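Enolase (alpha proteobacterium BAL199, PDB 3UGV) probably acts as a magnesium-dependent lyase of the enolase superfamily, abstracting a proton next to a substrate carboxylate, as in relatives of mandelate racemase and muconate lactonizing enzyme. Local coordinates at residues Leu193-Gly198 and Ile206-Ala211; His344-Gln349 and Gly365-Pro370; Val332-Met337 and Glu358-Ser363. All coordinates share one frame; numbering follows the deposited sequence.

Contact 1. Residues Leu193-Gly198 and Ile206-Ala211; sequences LKLRMG and IETAEA
Leu195 of strand 192-196 and Met197, just beyond its end, meet Thr208 and Ala209 of helix 202-216 through carbon alone; no hydrogen bond crosses between Leu193-Gly198 and Ile206-Ala211. Leu195 makes two of the three close approaches, one with each methyl. Its CG stands anti to the backbone N (chi1 176°), which carries the fork toward the helix: CD2 lies 3.8 Å from Ala209 CA, against the helix backbone itself, while CD1 rests 3.9 Å from Thr208 CG2. Met197 supplies the third. Extended beyond CG, its chain brings the terminal methyl CE to 3.9 Å from Ala209 CB, so that this small methyl is touched by both CE and, at 4.0 Å, Leu195 CD2, which approach it from the strand side. The polar end of Thr208 is engaged within the helix, where OG1 bonds to the carbonyl O of Val204, and its methyl CG2 is the branch given to the strand. Elsewhere on the strand, Lys194 forms salt bridges with Glu251, a magnesium ligand, and with Glu347. Strand 192-196 and helix 202-216 form the first two elements of a beta-alpha-beta unit completed by strand 221-225, the repeating element of the barrel domain of enolase-superfamily enzymes.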
ATOM      1  N   LEU F 193      25.389 -27.835   8.641  1.00 22.14           N
ATOM      2  CA  LEU F 193      26.195 -27.392   9.775  1.00 23.45           C
ATOM      3  C   LEU F 193      25.856 -25.924   9.975  1.00 24.22           C
ATOM      4  O   LEU F 193      25.684 -25.209   8.996  1.00 17.36           O
ATOM      5  CB  LEU F 193      27.690 -27.508   9.430  1.00 15.98           C
ATOM      6  CG  LEU F 193      28.230 -28.904   9.123  1.00 21.98           C
ATOM      7  CD1 LEU F 193      29.671 -28.828   8.677  1.00 21.89           C
ATOM      8  CD2 LEU F 193      28.116 -29.790  10.355  1.00 23.93           C
ATOM      9  N   LYS F 194      25.755 -25.461  11.214  1.00 26.90           N
ATOM     10  CA  LYS F 194      25.695 -24.020  11.435  1.00 17.51           C
ATOM     11  C   LYS F 194      27.093 -23.420  11.505  1.00 26.23           C
ATOM     12  O   LYS F 194      27.929 -23.848  12.295  1.00 27.92           O
ATOM     13  CB  LYS F 194      24.918 -23.652  12.699  1.00 24.23           C
ATOM     14  CG  LYS F 194      24.932 -22.136  12.951  1.00 21.68           C
ATOM     15  CD  LYS F 194      23.786 -21.706  13.812  1.00 29.49           C
ATOM     16  CE  LYS F 194      22.511 -21.644  13.009  1.00 29.22           C
ATOM     17  NZ  LYS F 194      21.354 -21.512  13.927  1.00 27.90           N
ATOM     18  N   LEU F 195      27.328 -22.401  10.689  1.00 27.64           N
ATOM     19  CA  LEU F 195      28.612 -21.726  10.644  1.00 27.64           C
ATOM     20  C   LEU F 195      28.454 -20.290  11.172  1.00 30.14           C
ATOM     21  O   LEU F 195      27.642 -19.519  10.660  1.00 24.54           O
ATOM     22  CB  LEU F 195      29.133 -21.727   9.200  1.00 22.16           C
ATOM     23  CG  LEU F 195      30.431 -20.986   8.924  1.00 25.03           C
ATOM     24  CD1 LEU F 195      31.546 -21.680   9.661  1.00 29.98           C
ATOM     25  CD2 LEU F 195      30.718 -20.918   7.441  1.00 29.12           C
ATOM     26  N   ARG F 196      29.213 -19.926  12.205  1.00 21.16           N
ATOM     27  CA  ARG F 196      29.110 -18.568  12.732  1.00 16.79           C
ATOM     28  C   ARG F 196      30.016 -17.608  11.966  1.00 22.81           C
ATOM     29  O   ARG F 196      31.142 -17.950  11.593  1.00 24.70           O
ATOM     30  CB  ARG F 196      29.417 -18.516  14.229  1.00 16.87           C
ATOM     31  CG  ARG F 196      28.245 -18.898  15.132  1.00 23.87           C
ATOM     32  CD  ARG F 196      28.045 -20.412  15.287  1.00 20.90           C
ATOM     33  NE  ARG F 196      26.844 -20.710  16.072  1.00 27.75           N
ATOM     34  CZ  ARG F 196      26.565 -21.896  16.615  1.00 31.78           C
ATOM     35  NH1 ARG F 196      27.412 -22.905  16.460  1.00 26.35           N
ATOM     36  NH2 ARG F 196      25.442 -22.076  17.320  1.00 21.11           N
ATOM     37  N   MET F 197      29.506 -16.409  11.718  1.00 16.93           N
ATOM     38  CA  MET F 197      30.272 -15.372  11.035  1.00 20.70           C
ATOM     39  C   MET F 197      30.247 -14.068  11.837  1.00 25.65           C
ATOM     40  O   MET F 197      29.458 -13.904  12.775  1.00 28.47           O
ATOM     41  CB  MET F 197      29.725 -15.127   9.627  1.00 21.08           C
ATOM     42  CG  MET F 197      30.015 -16.267   8.623  1.00 28.29           C
ATOM     43  SD  MET F 197      29.881 -15.692   6.901  1.00 29.55           S
ATOM     44  CE  MET F 197      30.346 -17.157   5.986  1.00 29.42           C
ATOM     45  N   GLY F 198      31.118 -13.145  11.463  1.00 21.92           N
ATOM     46  CA  GLY F 198      31.211 -11.874  12.151  1.00 26.65           C
ATOM     47  C   GLY F 198      32.620 -11.540  12.613  1.00 32.86           C
ATOM     48  O   GLY F 198      32.798 -10.819  13.589  1.00 28.91           O
ATOM     49  N   ILE F 206      34.555 -15.419   4.830  1.00 23.08           N
ATOM     50  CA  ILE F 206      34.358 -16.078   3.551  1.00 24.04           C
ATOM     51  C   ILE F 206      35.400 -17.180   3.391  1.00 30.51           C
ATOM     52  O   ILE F 206      35.113 -18.277   2.922  1.00 34.90           O
ATOM     53  CB  ILE F 206      34.477 -15.042   2.412  1.00 22.61           C
ATOM     54  CG1 ILE F 206      33.226 -14.155   2.392  1.00 28.02           C
ATOM     55  CG2 ILE F 206      34.713 -15.726   1.066  1.00 16.41           C
ATOM     56  CD1 ILE F 206      33.340 -12.975   1.478  1.00 41.32           C
ATOM     57  N   GLU F 207      36.621 -16.862   3.794  1.00 28.12           N
ATOM     58  CA  GLU F 207      37.721 -17.808   3.794  1.00 32.80           C
ATOM     59  C   GLU F 207      37.332 -19.041   4.602  1.00 30.62           C
ATOM     60  O   GLU F 207      37.580 -20.176   4.185  1.00 32.37           O
ATOM     61  CB  GLU F 207      38.935 -17.130   4.416  1.00 34.24           C
ATOM     62  CG  GLU F 207      40.257 -17.788   4.161  1.00 46.42           C
ATOM     63  CD  GLU F 207      41.378 -17.067   4.897  1.00 59.29           C
ATOM     64  OE1 GLU F 207      41.426 -15.813   4.832  1.00 53.69           O
ATOM     65  OE2 GLU F 207      42.190 -17.753   5.559  1.00 66.37           O
ATOM     66  N   THR F 208      36.708 -18.811   5.756  1.00 21.56           N
ATOM     67  CA  THR F 208      36.224 -19.903   6.593  1.00 20.74           C
ATOM     68  C   THR F 208      35.174 -20.784   5.897  1.00 23.70           C
ATOM     69  O   THR F 208      35.271 -22.009   5.930  1.00 27.91           O
ATOM     70  CB  THR F 208      35.679 -19.372   7.912  1.00 27.31           C
ATOM     71  OG1 THR F 208      36.726 -18.693   8.607  1.00 31.90           O
ATOM     72  CG2 THR F 208      35.182 -20.513   8.776  1.00 21.15           C
ATOM     73  N   ALA F 209      34.175 -20.158   5.276  1.00 21.91           N
ATOM     74  CA  ALA F 209      33.176 -20.882   4.503  1.00 24.19           C
ATOM     75  C   ALA F 209      33.840 -21.781   3.449  1.00 27.45           C
ATOM     76  O   ALA F 209      33.516 -22.974   3.332  1.00 24.55           O
ATOM     77  CB  ALA F 209      32.196 -19.892   3.836  1.00 20.86           C
ATOM     78  N   GLU F 210      34.774 -21.208   2.689  1.00 27.06           N
ATOM     79  CA  GLU F 210      35.458 -21.951   1.622  1.00 23.76           C
ATOM     80  C   GLU F 210      36.250 -23.111   2.205  1.00 23.63           C
ATOM     81  O   GLU F 210      36.237 -24.198   1.655  1.00 23.89           O
ATOM     82  CB  GLU F 210      36.374 -21.037   0.798  1.00 27.06           C
ATOM     83  CG  GLU F 210      35.665 -19.856   0.098  1.00 39.75           C
ATOM     84  CD  GLU F 210      34.743 -20.280  -1.053  1.00 61.46           C
ATOM     85  OE1 GLU F 210      34.498 -21.497  -1.221  1.00 67.37           O
ATOM     86  OE2 GLU F 210      34.265 -19.387  -1.797  1.00 69.70           O
ATOM     87  N   ALA F 211      36.911 -22.885   3.337  1.00 23.86           N
ATOM     88  CA  ALA F 211      37.689 -23.939   3.992  1.00 28.65           C
ATOM     89  C   ALA F 211      36.803 -25.082   4.502  1.00 30.46           C
ATOM     90  O   ALA F 211      37.157 -26.261   4.394  1.00 31.77           O
ATOM     91  CB  ALA F 211      38.515 -23.356   5.130  1.00 20.27           C
TER

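Contact 2. Residues His344-Gln349 and Gly365-Pro370; sequences HWLEWQ and GDLIVP
A buried apolar contact without hydrogen bonds joins strand 346-348 to strand 366-368 across the intervening strand 157-162 of one mixed sheet. Leu367 alone reaches across from Gly365-Pro370, and its two methyls divide the work. CD2 lies 4.0 Å from Leu346 CD2, a meeting of methyl ends, whereas CD1 comes to 3.7 Å from Trp348 CD1 and 3.8 Å from Trp348 NE1, at the pyrrole part of the indole. The Trp348 and Leu367 side chains cross at about a right angle. With CG anti to the backbone N in Leu367 (chi1 -168°), the fork faces both partners at once, one methyl to each; these are two residues apart on strand 346-348 and therefore project from the same side of it. Leu346 also packs on Ala334 of helix 330-337, and Leu362 of strand 361-363 touches both Trp348 and Leu367. Between Leu346 and Trp348, Glu347 serves different chemistry, its carboxylate accepting a hydrogen bond from the backbone N of Leu328. Strand 346-348 lies beside and parallel to strand 157-162, consistent with closure of the barrel typical of the enolase superfamily, while strands 366-368 and 361-363 extend the sheet from the other side of 157-162.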
ATOM      1  N   HIS F 344      10.998 -27.663   8.708  1.00 24.57           N
ATOM      2  CA  HIS F 344      12.099 -27.456   7.787  1.00 24.91           C
ATOM      3  C   HIS F 344      13.356 -28.142   8.337  1.00 26.81           C
ATOM      4  O   HIS F 344      13.656 -29.279   7.964  1.00 28.50           O
ATOM      5  CB  HIS F 344      12.289 -25.950   7.524  1.00 14.88           C
ATOM      6  CG  HIS F 344      13.231 -25.643   6.403  1.00 24.54           C
ATOM      7  ND1 HIS F 344      13.856 -24.418   6.275  1.00 17.08           N
ATOM      8  CD2 HIS F 344      13.669 -26.403   5.366  1.00 14.27           C
ATOM      9  CE1 HIS F 344      14.633 -24.436   5.205  1.00 19.71           C
ATOM     10  NE2 HIS F 344      14.549 -25.633   4.644  1.00 18.36           N
ATOM     11  N   TRP F 345      14.076 -27.472   9.231  1.00 27.07           N
ATOM     12  CA  TRP F 345      15.259 -28.073   9.857  1.00 23.86           C
ATOM     13  C   TRP F 345      15.144 -28.058  11.371  1.00 27.17           C
ATOM     14  O   TRP F 345      14.567 -27.132  11.962  1.00 23.75           O
ATOM     15  CB  TRP F 345      16.537 -27.304   9.507  1.00 14.91           C
ATOM     16  CG  TRP F 345      17.039 -27.402   8.093  1.00 25.09           C
ATOM     17  CD1 TRP F 345      16.702 -26.591   7.048  1.00 21.27           C
ATOM     18  CD2 TRP F 345      18.029 -28.313   7.589  1.00 25.21           C
ATOM     19  NE1 TRP F 345      17.406 -26.945   5.927  1.00 25.41           N
ATOM     20  CE2 TRP F 345      18.226 -28.002   6.227  1.00 27.28           C
ATOM     21  CE3 TRP F 345      18.753 -29.373   8.150  1.00 18.22           C
ATOM     22  CZ2 TRP F 345      19.125 -28.715   5.414  1.00 17.20           C
ATOM     23  CZ3 TRP F 345      19.651 -30.076   7.342  1.00 18.41           C
ATOM     24  CH2 TRP F 345      19.830 -29.738   5.995  1.00 19.42           C
ATOM     25  N   LEU F 346      15.733 -29.070  12.001  1.00 27.98           N
ATOM     26  CA  LEU F 346      15.863 -29.111  13.452  1.00 18.09           C
ATOM     27  C   LEU F 346      17.278 -28.703  13.856  1.00 27.53           C
ATOM     28  O   LEU F 346      18.251 -29.286  13.386  1.00 28.99           O
ATOM     29  CB  LEU F 346      15.579 -30.519  13.965  1.00 22.75           C
ATOM     30  CG  LEU F 346      15.666 -30.602  15.490  1.00 30.44           C
ATOM     31  CD1 LEU F 346      14.406 -31.188  16.080  1.00 26.66           C
ATOM     32  CD2 LEU F 346      16.887 -31.372  15.928  1.00 28.15           C
ATOM     33  N   GLU F 347      17.407 -27.702  14.718  1.00 23.89           N
ATOM     34  CA  GLU F 347      18.736 -27.331  15.178  1.00 26.82           C
ATOM     35  C   GLU F 347      19.189 -28.312  16.243  1.00 30.80           C
ATOM     36  O   GLU F 347      18.505 -28.485  17.248  1.00 24.45           O
ATOM     37  CB  GLU F 347      18.756 -25.919  15.757  1.00 19.98           C
ATOM     38  CG  GLU F 347      20.154 -25.475  16.167  1.00 28.98           C
ATOM     39  CD  GLU F 347      20.166 -24.110  16.829  1.00 43.51           C
ATOM     40  OE1 GLU F 347      20.856 -23.190  16.320  1.00 40.11           O
ATOM     41  OE2 GLU F 347      19.480 -23.957  17.860  1.00 46.36           O
ATOM     42  N   TRP F 348      20.344 -28.943  16.037  1.00 26.79           N
ATOM     43  CA  TRP F 348      20.835 -29.909  17.010  1.00 21.46           C
ATOM     44  C   TRP F 348      22.126 -29.459  17.665  1.00 21.23           C
ATOM     45  O   TRP F 348      23.031 -28.958  17.001  1.00 24.88           O
ATOM     46  CB  TRP F 348      21.009 -31.298  16.383  1.00 21.45           C
ATOM     47  CG  TRP F 348      21.509 -32.369  17.344  1.00 25.77           C
ATOM     48  CD1 TRP F 348      20.742 -33.208  18.112  1.00 30.88           C
ATOM     49  CD2 TRP F 348      22.879 -32.708  17.634  1.00 21.17           C
ATOM     50  NE1 TRP F 348      21.549 -34.046  18.852  1.00 28.41           N
ATOM     51  CE2 TRP F 348      22.861 -33.761  18.578  1.00 25.71           C
ATOM     52  CE3 TRP F 348      24.115 -32.231  17.186  1.00 27.77           C
ATOM     53  CZ2 TRP F 348      24.031 -34.335  19.085  1.00 22.36           C
ATOM     54  CZ3 TRP F 348      25.280 -32.812  17.687  1.00 30.53           C
ATOM     55  CH2 TRP F 348      25.227 -33.844  18.630  1.00 22.47           C
ATOM     56  N   GLN F 349      22.194 -29.649  18.979  1.00 17.48           N
ATOM     57  CA  GLN F 349      23.420 -29.439  19.743  1.00 21.02           C
ATOM     58  C   GLN F 349      23.375 -30.388  20.934  1.00 29.92           C
ATOM     59  O   GLN F 349      22.302 -30.849  21.312  1.00 34.29           O
ATOM     60  CB  GLN F 349      23.548 -27.982  20.200  1.00 20.53           C
ATOM     61  CG  GLN F 349      22.602 -27.595  21.328  1.00 35.35           C
ATOM     62  CD  GLN F 349      21.171 -27.389  20.871  1.00 44.74           C
ATOM     63  OE1 GLN F 349      20.909 -26.946  19.743  1.00 50.35           O
ATOM     64  NE2 GLN F 349      20.229 -27.710  21.749  1.00 35.27           N
ATOM     65  N   GLY F 365      22.226 -38.060  10.271  1.00 31.62           N
ATOM     66  CA  GLY F 365      21.872 -36.666  10.448  1.00 34.45           C
ATOM     67  C   GLY F 365      20.412 -36.395  10.791  1.00 33.05           C
ATOM     68  O   GLY F 365      20.005 -35.241  10.856  1.00 35.79           O
ATOM     69  N   ASP F 366      19.614 -37.441  10.991  1.00 32.41           N
ATOM     70  CA  ASP F 366      18.259 -37.262  11.509  1.00 31.27           C
ATOM     71  C   ASP F 366      18.255 -37.586  12.992  1.00 34.22           C
ATOM     72  O   ASP F 366      18.881 -38.559  13.412  1.00 34.57           O
ATOM     73  CB  ASP F 366      17.259 -38.186  10.806  1.00 33.49           C
ATOM     74  CG  ASP F 366      17.185 -37.943   9.306  1.00 48.12           C
ATOM     75  OD1 ASP F 366      17.538 -36.829   8.863  1.00 38.75           O
ATOM     76  OD2 ASP F 366      16.773 -38.872   8.570  1.00 57.06           O
ATOM     77  N   LEU F 367      17.559 -36.772  13.780  1.00 29.47           N
ATOM     78  CA  LEU F 367      17.354 -37.056  15.200  1.00 32.22           C
ATOM     79  C   LEU F 367      16.130 -37.964  15.354  1.00 36.47           C
ATOM     80  O   LEU F 367      15.053 -37.657  14.847  1.00 39.81           O
ATOM     81  CB  LEU F 367      17.148 -35.758  15.991  1.00 31.01           C
ATOM     82  CG  LEU F 367      17.206 -35.881  17.515  1.00 29.21           C
ATOM     83  CD1 LEU F 367      18.632 -36.237  17.952  1.00 34.46           C
ATOM     84  CD2 LEU F 367      16.721 -34.617  18.231  1.00 20.41           C
ATOM     85  N   ILE F 368      16.308 -39.086  16.043  1.00 39.04           N
ATOM     86  CA  ILE F 368      15.256 -40.091  16.195  1.00 27.55           C
ATOM     87  C   ILE F 368      14.416 -39.826  17.437  1.00 25.65           C
ATOM     88  O   ILE F 368      14.947 -39.812  18.536  1.00 32.94           O
ATOM     89  CB  ILE F 368      15.862 -41.498  16.341  1.00 25.73           C
ATOM     90  CG1 ILE F 368      16.663 -41.870  15.092  1.00 38.62           C
ATOM     91  CG2 ILE F 368      14.761 -42.517  16.604  1.00 30.86           C
ATOM     92  CD1 ILE F 368      15.882 -41.694  13.790  1.00 42.19           C
ATOM     93  N   VAL F 369      13.115 -39.598  17.268  1.00 26.02           N
ATOM     94  CA  VAL F 369      12.227 -39.412  18.418  1.00 28.14           C
ATOM     95  C   VAL F 369      11.889 -40.792  18.947  1.00 33.21           C
ATOM     96  O   VAL F 369      11.365 -41.616  18.202  1.00 31.93           O
ATOM     97  CB  VAL F 369      10.892 -38.704  18.059  1.00 34.84           C
ATOM     98  CG1 VAL F 369       9.993 -38.638  19.287  1.00 29.08           C
ATOM     99  CG2 VAL F 369      11.123 -37.309  17.501  1.00 39.21           C
ATOM    100  N   PRO F 370      12.187 -41.048  20.231  1.00 32.28           N
ATOM    101  CA  PRO F 370      12.031 -42.383  20.823  1.00 37.28           C
ATOM    102  C   PRO F 370      10.581 -42.659  21.202  1.00 41.67           C
ATOM    103  O   PRO F 370       9.842 -41.733  21.540  1.00 35.84           O
ATOM    104  CB  PRO F 370      12.869 -42.288  22.095  1.00 33.48           C
ATOM    105  CG  PRO F 370      12.692 -40.856  22.518  1.00 37.80           C
ATOM    106  CD  PRO F 370      12.652 -40.058  21.220  1.00 33.98           C
TER

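Contact 3. Residues Val332-Met337 and Glu358-Ser363; sequences VGAHVM and EPYALS
Tyr360 of Glu358-Ser363 reaches to helix 330-337, where its hydroxyl meets the imidazole of His335. This is the tight part of the contact: His335 NE2 donates a hydrogen bond to Tyr360 OH over 2.9 Å, and the oxygen lies only 5° out of the imidazole plane. The two rings meet rim to rim, their planes turned 68° apart and centroids 5.9 Å apart, so neither covers the other's face. His335 CG lies anti to its carbonyl carbon (chi1 -82°), a turn that brings the ring round to the tyrosine. The packing beside the bond is looser, with Ala334 CB 4.4 Å from Tyr360 CE2, at the ring edge and near its plane. Farther along, Glu358 and Ala361 lie at the exposed surface and make no contact with the helix. A phenylalanine in place of the tyrosine would keep the ring but would probably leave His335 NE2 without its acceptor and the carbonyl of Leu375, which also bonds the hydroxyl, without that mate. As His335 ND1 bonds to the backbone N of Cys148, both imidazole nitrogens are engaged; this is consistent with a neutral imidazole carrying its proton on NE2, with ND1 as acceptor, fixed in rotation at a buried polar junction.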
ATOM      1  N   VAL F 332      12.108 -31.474  22.755  1.00 32.19           N
ATOM      2  CA  VAL F 332      10.797 -30.896  22.485  1.00 30.53           C
ATOM      3  C   VAL F 332      10.744 -30.561  21.008  1.00 30.00           C
ATOM      4  O   VAL F 332       9.741 -30.796  20.323  1.00 27.23           O
ATOM      5  CB  VAL F 332      10.538 -29.595  23.274  1.00 35.59           C
ATOM      6  CG1 VAL F 332       9.118 -29.113  23.025  1.00 30.04           C
ATOM      7  CG2 VAL F 332      10.762 -29.804  24.757  1.00 33.73           C
ATOM      8  N   GLY F 333      11.850 -30.018  20.512  1.00 22.62           N
ATOM      9  CA  GLY F 333      11.969 -29.709  19.100  1.00 22.78           C
ATOM     10  C   GLY F 333      11.579 -30.860  18.183  1.00 21.81           C
ATOM     11  O   GLY F 333      10.705 -30.721  17.317  1.00 20.49           O
ATOM     12  N   ALA F 334      12.225 -32.008  18.358  1.00 23.93           N
ATOM     13  CA  ALA F 334      11.925 -33.144  17.493  1.00 24.20           C
ATOM     14  C   ALA F 334      10.452 -33.576  17.604  1.00 27.67           C
ATOM     15  O   ALA F 334       9.820 -33.933  16.596  1.00 22.13           O
ATOM     16  CB  ALA F 334      12.880 -34.308  17.767  1.00 14.89           C
ATOM     17  N   HIS F 335       9.899 -33.516  18.815  1.00 22.87           N
ATOM     18  CA  HIS F 335       8.493 -33.882  19.005  1.00 26.40           C
ATOM     19  C   HIS F 335       7.540 -33.004  18.197  1.00 27.31           C
ATOM     20  O   HIS F 335       6.746 -33.530  17.422  1.00 28.00           O
ATOM     21  CB  HIS F 335       8.100 -33.898  20.488  1.00 24.43           C
ATOM     22  CG  HIS F 335       8.481 -35.162  21.195  1.00 30.74           C
ATOM     23  ND1 HIS F 335       7.671 -36.279  21.216  1.00 34.52           N
ATOM     24  CD2 HIS F 335       9.590 -35.488  21.902  1.00 26.67           C
ATOM     25  CE1 HIS F 335       8.262 -37.237  21.905  1.00 30.90           C
ATOM     26  NE2 HIS F 335       9.428 -36.784  22.331  1.00 27.09           N
ATOM     27  N   VAL F 336       7.629 -31.679  18.358  1.00 18.27           N
ATOM     28  CA  VAL F 336       6.690 -30.783  17.667  1.00 21.79           C
ATOM     29  C   VAL F 336       6.955 -30.714  16.171  1.00 23.22           C
ATOM     30  O   VAL F 336       6.034 -30.465  15.397  1.00 26.28           O
ATOM     31  CB  VAL F 336       6.663 -29.330  18.240  1.00 22.52           C
ATOM     32  CG1 VAL F 336       6.207 -29.329  19.676  1.00 20.63           C
ATOM     33  CG2 VAL F 336       8.029 -28.668  18.109  1.00 16.17           C
ATOM     34  N   MET F 337       8.205 -30.930  15.760  1.00 21.96           N
ATOM     35  CA  MET F 337       8.525 -30.937  14.322  1.00 25.33           C
ATOM     36  C   MET F 337       7.822 -32.076  13.604  1.00 27.27           C
ATOM     37  O   MET F 337       7.555 -31.988  12.402  1.00 30.74           O
ATOM     38  CB  MET F 337      10.038 -30.994  14.061  1.00 22.42           C
ATOM     39  CG  MET F 337      10.766 -29.711  14.401  1.00 26.76           C
ATOM     40  SD  MET F 337      10.478 -28.438  13.166  1.00 27.61           S
ATOM     41  CE  MET F 337      11.695 -28.911  11.930  1.00 27.20           C
ATOM     42  N   GLU F 358      19.564 -40.526  28.616  1.00 49.31           N
ATOM     43  CA  GLU F 358      19.517 -41.039  27.263  1.00 49.99           C
ATOM     44  C   GLU F 358      19.089 -39.957  26.275  1.00 45.10           C
ATOM     45  O   GLU F 358      17.915 -39.850  25.924  1.00 40.50           O
ATOM     46  CB  GLU F 358      18.555 -42.220  27.209  1.00 57.19           C
ATOM     47  CG  GLU F 358      18.808 -43.204  26.083  1.00 71.42           C
ATOM     48  CD  GLU F 358      18.054 -44.509  26.294  1.00 85.36           C
ATOM     49  OE1 GLU F 358      17.239 -44.883  25.423  1.00 85.51           O
ATOM     50  OE2 GLU F 358      18.278 -45.159  27.340  1.00 90.15           O
ATOM     51  N   PRO F 359      20.044 -39.130  25.836  1.00 47.83           N
ATOM     52  CA  PRO F 359      19.757 -38.191  24.747  1.00 40.84           C
ATOM     53  C   PRO F 359      19.318 -38.951  23.499  1.00 36.53           C
ATOM     54  O   PRO F 359      19.724 -40.098  23.323  1.00 36.77           O
ATOM     55  CB  PRO F 359      21.100 -37.485  24.513  1.00 37.01           C
ATOM     56  CG  PRO F 359      22.121 -38.248  25.307  1.00 41.23           C
ATOM     57  CD  PRO F 359      21.385 -38.934  26.409  1.00 48.14           C
ATOM     58  N   TYR F 360      18.485 -38.329  22.669  1.00 37.08           N
ATOM     59  CA  TYR F 360      17.925 -38.978  21.483  1.00 28.14           C
ATOM     60  C   TYR F 360      19.020 -39.516  20.542  1.00 28.42           C
ATOM     61  O   TYR F 360      20.115 -38.966  20.467  1.00 28.63           O
ATOM     62  CB  TYR F 360      17.014 -37.993  20.730  1.00 20.39           C
ATOM     63  CG  TYR F 360      15.717 -37.639  21.434  1.00 25.15           C
ATOM     64  CD1 TYR F 360      15.492 -38.014  22.747  1.00 27.80           C
ATOM     65  CD2 TYR F 360      14.705 -36.931  20.771  1.00 29.65           C
ATOM     66  CE1 TYR F 360      14.300 -37.683  23.398  1.00 22.18           C
ATOM     67  CE2 TYR F 360      13.505 -36.612  21.407  1.00 24.49           C
ATOM     68  CZ  TYR F 360      13.313 -36.993  22.725  1.00 26.01           C
ATOM     69  OH  TYR F 360      12.137 -36.684  23.386  1.00 28.92           O
ATOM     70  N   ALA F 361      18.725 -40.584  19.811  1.00 31.63           N
ATOM     71  CA  ALA F 361      19.723 -41.162  18.921  1.00 32.54           C
ATOM     72  C   ALA F 361      19.752 -40.456  17.573  1.00 37.43           C
ATOM     73  O   ALA F 361      18.749 -39.881  17.142  1.00 30.48           O
ATOM     74  CB  ALA F 361      19.477 -42.656  18.731  1.00 31.05           C
ATOM     75  N   LEU F 362      20.906 -40.519  16.909  1.00 37.34           N
ATOM     76  CA  LEU F 362      21.105 -39.892  15.608  1.00 23.49           C
ATOM     77  C   LEU F 362      21.349 -40.932  14.531  1.00 31.38           C
ATOM     78  O   LEU F 362      22.157 -41.838  14.729  1.00 33.37           O
ATOM     79  CB  LEU F 362      22.307 -38.952  15.658  1.00 32.93           C
ATOM     80  CG  LEU F 362      22.146 -37.631  16.419  1.00 32.68           C
ATOM     81  CD1 LEU F 362      23.500 -37.067  16.799  1.00 36.29           C
ATOM     82  CD2 LEU F 362      21.372 -36.638  15.576  1.00 29.95           C
ATOM     83  N   SER F 363      20.662 -40.799  13.396  1.00 34.93           N
ATOM     84  CA  SER F 363      20.906 -41.664  12.238  1.00 35.09           C
ATOM     85  C   SER F 363      20.990 -40.882  10.912  1.00 34.24           C
ATOM     86  O   SER F 363      20.009 -40.304  10.445  1.00 36.15           O
ATOM     87  CB  SER F 363      19.841 -42.758  12.150  1.00 38.80           C
ATOM     88  OG  SER F 363      20.135 -43.656  11.095  1.00 46.62           O
TER

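How the contacts relate
All three contacts are buried, but the second and third lie nearer the centre of the chain than contact 1. Contact 1 unites a strand and the helix following it, whereas contacts 2 and 3, with centres 5 Å apart, share a neighbourhood: the two contacts interleave in sequence, and strands 366-368 and 361-363 are sheet neighbours, with a probable hydrogen bond from Ile368 N to Ala361 O at 2.8 Å. Contacts 1 and 2 use aliphatic groups, joined in the latter by an indole; contact 3 adds a polar bond between aromatic side chains. Contact 1 stands 22 Å from contact 2 between centres, yet the Lys194-Glu347 salt bridge links them, while contacts 1 and 3 do not touch.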